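Local atomic coordinates of succinate-semialdehyde dehydrogenase (NAD(P)(+)) (PDB entry 3RH9), a protein that probably oxidises succinate semialdehyde to succinate, passing the electrons to a nicotinamide cofactor. Residues G409-T422 and G434-T446. Residues are numbered along the deposited sequence; the frame is centred on the assembly and turned at random.
Sequences GNDTEFGLASYVFT and GLRFGHVGWNTGT
Ser-418 and Val-440 pair in the middle of two parallel strands, 417-421 and 439-442, whose axes come within 4.3 Å of each other at an angle of 20°. The backbone ladder alternates between them: Gly-441 N gives to Ser-418 O, Val-420 N to Gly-441 O at 2.8 Å and nearly straight (166°), and Asn-443 N to Val-420 O. At the entry to the strands, His-439 N reaches Leu-416 O; just before it, Gly-438 N reaches Gly-415 O from above its carbonyl plane. Ser-418 N makes only a weak bond to His-439 O, but the hydroxyl adds a second: with chi1 at 49°, OG sits between its own backbone N and carbonyl carbon and donates to that same oxygen, 3.0 Å from OG.

Aromatic rings fill in beside the ladder. Ser-418 CB lies over one face of Phe-437, 4.0 Å from the ring centroid, while Gly-409 O meets the ring edge in its plane and Thr-412 CG2 approaches CZ. An alanine in place of Phe-437 would probably open a gap between Ser-418, Gly-409 and the turn at Thr-412, leaving Ser-418 CB without its ring face. Farther along, Asn-443 CA covers a face of Phe-421, offset toward the rim. The Tyr-419 ring passes close to Gly-441 CA and presents an edge to Thr-446 O; its hydroxyl bonds Val-291 O.

On the Ser-418 side of the sheet, Val-420 CG1 meets Val-440 CG1 at 4.2 Å. A water bridges Thr-422 O and Trp-442 NE1, and the Trp-442 ring makes a cation-pi contact with Arg-482 of the second subunit. With helix 425-434 between them, the strands form a beta-alpha-beta crossover at the edge of a mixed sheet in the aldehyde dehydrogenase fold, where strand 439-442, outermost within the chain, also bonds through its backbone to the second subunit.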
ATOM      1  N   GLY A 409     -12.718  -7.510 -21.422  1.00 16.81           N
ATOM      2  CA  GLY A 409     -11.830  -6.453 -20.974  1.00 14.89           C
ATOM      3  C   GLY A 409     -11.037  -6.831 -19.738  1.00 15.40           C
ATOM      4  O   GLY A 409      -9.900  -6.385 -19.550  1.00 14.96           O
ATOM      5  N   ASN A 410     -11.636  -7.655 -18.889  1.00 14.74           N
ATOM      6  CA  ASN A 410     -10.999  -8.041 -17.646  1.00 14.78           C
ATOM      7  C   ASN A 410     -10.100  -9.250 -17.838  1.00 15.59           C
ATOM      8  O   ASN A 410      -9.450  -9.710 -16.893  1.00 16.07           O
ATOM      9  CB  ASN A 410     -12.042  -8.334 -16.570  1.00 15.15           C
ATOM     10  CG  ASN A 410     -12.722  -7.086 -16.054  1.00 14.63           C
ATOM     11  OD1 ASN A 410     -13.877  -7.126 -15.630  1.00 14.72           O
ATOM     12  ND2 ASN A 410     -12.008  -5.972 -16.068  1.00 13.97           N
ATOM     13  N   ASP A 411     -10.060  -9.759 -19.062  1.00 15.89           N
ATOM     14  CA  ASP A 411      -9.359 -11.004 -19.350  1.00 15.83           C
ATOM     15  C   ASP A 411      -7.855 -10.744 -19.505  1.00 17.74           C
ATOM     16  O   ASP A 411      -7.286 -10.846 -20.594  1.00 17.86           O
ATOM     17  CB  ASP A 411      -9.962 -11.635 -20.600  1.00 18.56           C
ATOM     18  CG  ASP A 411      -9.228 -12.875 -21.039  1.00 25.19           C
ATOM     19  OD1 ASP A 411      -8.795 -13.656 -20.154  1.00 26.69           O
ATOM     20  OD2 ASP A 411      -9.080 -13.059 -22.268  1.00 23.40           O
ATOM     21  N   THR A 412      -7.227 -10.383 -18.390  1.00 18.20           N
ATOM     22  CA  THR A 412      -5.849  -9.901 -18.367  1.00 16.79           C
ATOM     23  C   THR A 412      -5.353  -9.869 -16.928  1.00 15.72           C
ATOM     24  O   THR A 412      -6.144  -9.796 -15.998  1.00 16.07           O
ATOM     25  CB  THR A 412      -5.713  -8.475 -19.015  1.00 16.54           C
ATOM     26  OG1 THR A 412      -4.479  -7.856 -18.606  1.00 15.63           O
ATOM     27  CG2 THR A 412      -6.899  -7.570 -18.620  1.00 15.07           C
ATOM     28  N   GLU A 413      -4.041  -9.929 -16.760  1.00 16.65           N
ATOM     29  CA  GLU A 413      -3.396  -9.813 -15.453  1.00 16.74           C
ATOM     30  C   GLU A 413      -3.628  -8.465 -14.809  1.00 15.52           C
ATOM     31  O   GLU A 413      -3.591  -8.338 -13.578  1.00 14.44           O
ATOM     32  CB  GLU A 413      -1.886  -9.972 -15.614  1.00 16.62           C
ATOM     33  CG  GLU A 413      -1.375 -11.310 -15.225  1.00 18.57           C
ATOM     34  CD  GLU A 413       0.089 -11.437 -15.526  1.00 23.70           C
ATOM     35  OE1 GLU A 413       0.753 -12.315 -14.924  1.00 28.14           O
ATOM     36  OE2 GLU A 413       0.573 -10.646 -16.367  1.00 22.80           O
ATOM     37  N   PHE A 414      -3.845  -7.464 -15.659  1.00 15.07           N
ATOM     38  CA  PHE A 414      -3.741  -6.070 -15.250  1.00 14.10           C
ATOM     39  C   PHE A 414      -5.070  -5.359 -15.070  1.00 13.29           C
ATOM     40  O   PHE A 414      -6.134  -5.946 -15.238  1.00 13.11           O
ATOM     41  CB  PHE A 414      -2.869  -5.316 -16.248  1.00 14.21           C
ATOM     42  CG  PHE A 414      -1.560  -5.988 -16.511  1.00 15.32           C
ATOM     43  CD1 PHE A 414      -0.601  -6.069 -15.517  1.00 13.62           C
ATOM     44  CD2 PHE A 414      -1.301  -6.570 -17.739  1.00 15.71           C
ATOM     45  CE1 PHE A 414       0.599  -6.693 -15.741  1.00 14.65           C
ATOM     46  CE2 PHE A 414      -0.093  -7.201 -17.968  1.00 16.86           C
ATOM     47  CZ  PHE A 414       0.862  -7.262 -16.965  1.00 15.86           C
ATOM     48  N   GLY A 415      -4.976  -4.084 -14.719  1.00 12.97           N
ATOM     49  CA  GLY A 415      -6.129  -3.246 -14.468  1.00 12.25           C
ATOM     50  C   GLY A 415      -5.712  -1.789 -14.342  1.00 12.51           C
ATOM     51  O   GLY A 415      -6.096  -1.094 -13.391  1.00 12.53           O
ATOM     52  N   LEU A 416      -4.911  -1.325 -15.295  1.00 11.37           N
ATOM     53  CA  LEU A 416      -4.529   0.070 -15.309  1.00 11.85           C
ATOM     54  C   LEU A 416      -5.633   0.899 -15.966  1.00 11.89           C
ATOM     55  O   LEU A 416      -6.581   1.292 -15.294  1.00 11.79           O
ATOM     56  CB  LEU A 416      -3.172   0.269 -15.985  1.00 13.14           C
ATOM     57  CG  LEU A 416      -2.407   1.572 -15.719  1.00 13.68           C
ATOM     58  CD1 LEU A 416      -2.533   2.004 -14.258  1.00 12.80           C
ATOM     59  CD2 LEU A 416      -0.925   1.455 -16.130  1.00 13.95           C
ATOM     60  N   ALA A 417      -5.537   1.156 -17.268  1.00 12.02           N
ATOM     61  CA  ALA A 417      -6.543   1.993 -17.921  1.00 12.09           C
ATOM     62  C   ALA A 417      -7.524   1.222 -18.824  1.00 12.08           C
ATOM     63  O   ALA A 417      -7.274   0.088 -19.207  1.00 11.48           O
ATOM     64  CB  ALA A 417      -5.884   3.126 -18.673  1.00 11.84           C
ATOM     65  N   SER A 418      -8.646   1.862 -19.133  1.00 11.82           N
ATOM     66  CA  SER A 418      -9.706   1.276 -19.947  1.00 12.63           C
ATOM     67  C   SER A 418     -10.645   2.376 -20.454  1.00 13.39           C
ATOM     68  O   SER A 418     -10.683   3.471 -19.900  1.00 13.60           O
ATOM     69  CB  SER A 418     -10.494   0.231 -19.158  1.00 11.82           C
ATOM     70  OG  SER A 418     -10.876   0.728 -17.891  1.00 11.51           O
ATOM     71  N   TYR A 419     -11.386   2.108 -21.521  1.00 13.53           N
ATOM     72  CA  TYR A 419     -12.223   3.153 -22.107  1.00 13.91           C
ATOM     73  C   TYR A 419     -13.476   2.566 -22.697  1.00 14.42           C
ATOM     74  O   TYR A 419     -13.443   1.490 -23.298  1.00 14.83           O
ATOM     75  CB  TYR A 419     -11.461   3.900 -23.191  1.00 13.75           C
ATOM     76  CG  TYR A 419     -10.109   4.339 -22.738  1.00 13.94           C
ATOM     77  CD1 TYR A 419      -9.928   5.572 -22.121  1.00 13.94           C
ATOM     78  CD2 TYR A 419      -9.004   3.512 -22.899  1.00 13.56           C
ATOM     79  CE1 TYR A 419      -8.683   5.974 -21.688  1.00 13.23           C
ATOM     80  CE2 TYR A 419      -7.756   3.908 -22.463  1.00 13.85           C
ATOM     81  CZ  TYR A 419      -7.611   5.136 -21.864  1.00 13.47           C
ATOM     82  OH  TYR A 419      -6.378   5.525 -21.451  1.00 15.26           O
ATOM     83  N   VAL A 420     -14.584   3.274 -22.532  1.00 13.70           N
ATOM     84  CA  VAL A 420     -15.839   2.795 -23.074  1.00 15.22           C
ATOM     85  C   VAL A 420     -16.634   3.924 -23.715  1.00 16.22           C
ATOM     86  O   VAL A 420     -16.800   4.998 -23.124  1.00 15.14           O
ATOM     87  CB  VAL A 420     -16.677   2.105 -21.994  1.00 15.35           C
ATOM     88  CG1 VAL A 420     -17.047   3.099 -20.894  1.00 14.16           C
ATOM     89  CG2 VAL A 420     -17.909   1.454 -22.616  1.00 15.26           C
ATOM     90  N   PHE A 421     -17.106   3.679 -24.936  1.00 16.84           N
ATOM     91  CA  PHE A 421     -17.942   4.638 -25.648  1.00 16.64           C
ATOM     92  C   PHE A 421     -19.311   4.058 -25.867  1.00 17.38           C
ATOM     93  O   PHE A 421     -19.444   2.936 -26.338  1.00 17.96           O
ATOM     94  CB  PHE A 421     -17.327   5.024 -26.987  1.00 15.47           C
ATOM     95  CG  PHE A 421     -16.116   5.892 -26.864  1.00 16.04           C
ATOM     96  CD1 PHE A 421     -14.930   5.383 -26.365  1.00 15.37           C
ATOM     97  CD2 PHE A 421     -16.160   7.221 -27.242  1.00 16.75           C
ATOM     98  CE1 PHE A 421     -13.817   6.186 -26.254  1.00 15.86           C
ATOM     99  CE2 PHE A 421     -15.041   8.025 -27.136  1.00 16.23           C
ATOM    100  CZ  PHE A 421     -13.872   7.508 -26.642  1.00 15.70           C
ATOM    101  N   THR A 422     -20.332   4.829 -25.530  1.00 17.83           N
ATOM    102  CA  THR A 422     -21.693   4.342 -25.631  1.00 19.15           C
ATOM    103  C   THR A 422     -22.662   5.482 -25.346  1.00 19.55           C
ATOM    104  O   THR A 422     -22.475   6.241 -24.406  1.00 19.99           O
ATOM    105  CB  THR A 422     -21.922   3.153 -24.658  1.00 20.45           C
ATOM    106  OG1 THR A 422     -23.239   2.615 -24.817  1.00 20.77           O
ATOM    107  CG2 THR A 422     -21.726   3.593 -23.214  1.00 21.65           C
ATOM    108  N   GLY A 434     -17.867  -2.676 -13.646  1.00 14.64           N
ATOM    109  CA  GLY A 434     -17.480  -4.062 -13.765  1.00 14.24           C
ATOM    110  C   GLY A 434     -16.056  -4.197 -14.240  1.00 14.44           C
ATOM    111  O   GLY A 434     -15.430  -5.250 -14.090  1.00 14.16           O
ATOM    112  N   LEU A 435     -15.545  -3.120 -14.823  1.00 15.14           N
ATOM    113  CA  LEU A 435     -14.176  -3.084 -15.312  1.00 13.68           C
ATOM    114  C   LEU A 435     -13.228  -2.929 -14.157  1.00 13.57           C
ATOM    115  O   LEU A 435     -13.265  -1.917 -13.470  1.00 15.38           O
ATOM    116  CB  LEU A 435     -13.993  -1.924 -16.283  1.00 13.27           C
ATOM    117  CG  LEU A 435     -14.454  -2.200 -17.718  1.00 12.95           C
ATOM    118  CD1 LEU A 435     -14.219  -0.978 -18.570  1.00 13.34           C
ATOM    119  CD2 LEU A 435     -13.737  -3.396 -18.320  1.00 12.12           C
ATOM    120  N   ARG A 436     -12.383  -3.927 -13.925  1.00 13.41           N
ATOM    121  CA  ARG A 436     -11.387  -3.832 -12.863  1.00 13.01           C
ATOM    122  C   ARG A 436     -10.152  -3.034 -13.337  1.00 12.84           C
ATOM    123  O   ARG A 436      -9.051  -3.571 -13.461  1.00 12.62           O
ATOM    124  CB  ARG A 436     -10.977  -5.231 -12.397  1.00 13.49           C
ATOM    125  CG  ARG A 436     -12.133  -6.188 -12.150  1.00 13.89           C
ATOM    126  CD  ARG A 436     -12.439  -6.321 -10.667  1.00 13.83           C
ATOM    127  NE  ARG A 436     -12.997  -5.086 -10.126  1.00 14.64           N
ATOM    128  CZ  ARG A 436     -13.168  -4.840  -8.833  1.00 13.94           C
ATOM    129  NH1 ARG A 436     -12.818  -5.740  -7.926  1.00 13.62           N
ATOM    130  NH2 ARG A 436     -13.682  -3.685  -8.450  1.00 13.44           N
ATOM    131  N   PHE A 437     -10.353  -1.755 -13.617  1.00 12.64           N
ATOM    132  CA  PHE A 437      -9.265  -0.881 -14.028  1.00 12.59           C
ATOM    133  C   PHE A 437      -9.261   0.396 -13.190  1.00 13.35           C
ATOM    134  O   PHE A 437     -10.306   0.902 -12.792  1.00 12.95           O
ATOM    135  CB  PHE A 437      -9.352  -0.564 -15.518  1.00 11.55           C
ATOM    136  CG  PHE A 437      -9.052  -1.734 -16.382  1.00 12.08           C
ATOM    137  CD1 PHE A 437     -10.016  -2.697 -16.622  1.00 12.20           C
ATOM    138  CD2 PHE A 437      -7.793  -1.897 -16.934  1.00 12.16           C
ATOM    139  CE1 PHE A 437      -9.725  -3.779 -17.392  1.00 12.71           C
ATOM    140  CE2 PHE A 437      -7.498  -2.989 -17.706  1.00 10.85           C
ATOM    141  CZ  PHE A 437      -8.457  -3.922 -17.940  1.00 12.59           C
ATOM    142  N   GLY A 438      -8.070   0.902 -12.907  1.00 12.51           N
ATOM    143  CA  GLY A 438      -7.952   2.079 -12.080  1.00 12.42           C
ATOM    144  C   GLY A 438      -8.472   3.298 -12.788  1.00 12.00           C
ATOM    145  O   GLY A 438      -8.822   4.276 -12.151  1.00 12.89           O
ATOM    146  N   HIS A 439      -8.523   3.244 -14.110  1.00 11.92           N
ATOM    147  CA  HIS A 439      -8.907   4.408 -14.902  1.00 12.63           C
ATOM    148  C   HIS A 439      -9.819   3.960 -16.045  1.00 12.49           C
ATOM    149  O   HIS A 439      -9.446   3.099 -16.842  1.00 11.92           O
ATOM    150  CB  HIS A 439      -7.661   5.141 -15.422  1.00 11.20           C
ATOM    151  CG  HIS A 439      -7.954   6.384 -16.219  1.00 13.21           C
ATOM    152  ND1 HIS A 439      -8.226   6.359 -17.573  1.00 13.12           N
ATOM    153  CD2 HIS A 439      -7.969   7.692 -15.861  1.00 13.83           C
ATOM    154  CE1 HIS A 439      -8.419   7.591 -18.008  1.00 13.26           C
ATOM    155  NE2 HIS A 439      -8.267   8.420 -16.990  1.00 14.27           N
ATOM    156  N   VAL A 440     -11.019   4.530 -16.091  1.00 12.04           N
ATOM    157  CA  VAL A 440     -11.981   4.250 -17.158  1.00 12.95           C
ATOM    158  C   VAL A 440     -12.463   5.543 -17.818  1.00 13.39           C
ATOM    159  O   VAL A 440     -13.142   6.364 -17.199  1.00 12.39           O
ATOM    160  CB  VAL A 440     -13.242   3.496 -16.659  1.00 13.28           C
ATOM    161  CG1 VAL A 440     -14.139   3.140 -17.840  1.00 13.10           C
ATOM    162  CG2 VAL A 440     -12.874   2.258 -15.864  1.00 12.41           C
ATOM    163  N   GLY A 441     -12.104   5.715 -19.083  1.00 13.90           N
ATOM    164  CA  GLY A 441     -12.626   6.809 -19.865  1.00 13.63           C
ATOM    165  C   GLY A 441     -14.071   6.543 -20.226  1.00 14.44           C
ATOM    166  O   GLY A 441     -14.411   5.486 -20.764  1.00 13.98           O
ATOM    167  N   TRP A 442     -14.922   7.507 -19.898  1.00 13.90           N
ATOM    168  CA  TRP A 442     -16.304   7.499 -20.325  1.00 14.49           C
ATOM    169  C   TRP A 442     -16.467   8.438 -21.540  1.00 14.90           C
ATOM    170  O   TRP A 442     -16.363   9.654 -21.424  1.00 15.53           O
ATOM    171  CB  TRP A 442     -17.186   7.923 -19.153  1.00 15.28           C
ATOM    172  CG  TRP A 442     -18.642   7.819 -19.412  1.00 15.94           C
ATOM    173  CD1 TRP A 442     -19.244   7.562 -20.609  1.00 16.32           C
ATOM    174  CD2 TRP A 442     -19.697   8.011 -18.462  1.00 16.87           C
ATOM    175  NE1 TRP A 442     -20.613   7.561 -20.463  1.00 18.43           N
ATOM    176  CE2 TRP A 442     -20.918   7.840 -19.153  1.00 18.44           C
ATOM    177  CE3 TRP A 442     -19.731   8.306 -17.092  1.00 16.03           C
ATOM    178  CZ2 TRP A 442     -22.162   7.950 -18.520  1.00 18.30           C
ATOM    179  CZ3 TRP A 442     -20.965   8.422 -16.463  1.00 16.47           C
ATOM    180  CH2 TRP A 442     -22.163   8.243 -17.177  1.00 18.99           C
ATOM    181  N   ASN A 443     -16.711   7.858 -22.710  1.00 15.92           N
ATOM    182  CA  ASN A 443     -16.750   8.611 -23.971  1.00 15.61           C
ATOM    183  C   ASN A 443     -15.591   9.593 -24.113  1.00 16.05           C
ATOM    184  O   ASN A 443     -15.741  10.665 -24.700  1.00 16.13           O
ATOM    185  CB  ASN A 443     -18.103   9.304 -24.202  1.00 14.74           C
ATOM    186  CG  ASN A 443     -19.210   8.322 -24.624  1.00 16.92           C
ATOM    187  OD1 ASN A 443     -20.308   8.334 -24.061  1.00 17.11           O
ATOM    188  ND2 ASN A 443     -18.919   7.466 -25.605  1.00 16.40           N
ATOM    189  N   THR A 444     -14.437   9.209 -23.572  1.00 15.29           N
ATOM    190  CA  THR A 444     -13.172   9.905 -23.822  1.00 15.54           C
ATOM    191  C   THR A 444     -12.023   8.903 -23.709  1.00 15.36           C
ATOM    192  O   THR A 444     -12.167   7.841 -23.097  1.00 13.68           O
ATOM    193  CB  THR A 444     -12.926  11.099 -22.855  1.00 15.71           C
ATOM    194  OG1 THR A 444     -11.642  11.666 -23.115  1.00 15.49           O
ATOM    195  CG2 THR A 444     -12.967  10.656 -21.390  1.00 14.99           C
ATOM    196  N   GLY A 445     -10.895   9.243 -24.322  1.00 15.27           N
ATOM    197  CA  GLY A 445      -9.729   8.384 -24.302  1.00 15.56           C
ATOM    198  C   GLY A 445      -8.572   9.060 -23.587  1.00 16.72           C
ATOM    199  O   GLY A 445      -7.436   8.589 -23.645  1.00 15.08           O
ATOM    200  N   THR A 446      -8.866  10.168 -22.904  1.00 16.70           N
ATOM    201  CA  THR A 446      -7.830  10.929 -22.225  1.00 17.04           C
ATOM    202  C   THR A 446      -7.219  10.122 -21.082  1.00 17.36           C
ATOM    203  O   THR A 446      -7.871   9.249 -20.503  1.00 15.68           O
ATOM    204  CB  THR A 446      -8.347  12.277 -21.693  1.00 17.56           C
ATOM    205  OG1 THR A 446      -7.265  12.990 -21.064  1.00 18.08           O
ATOM    206  CG2 THR A 446      -9.481  12.059 -20.685  1.00 16.07           C
TER
HETATM  207  O   HOH W   1     -23.397   7.711 -21.947  1.00 17.59           O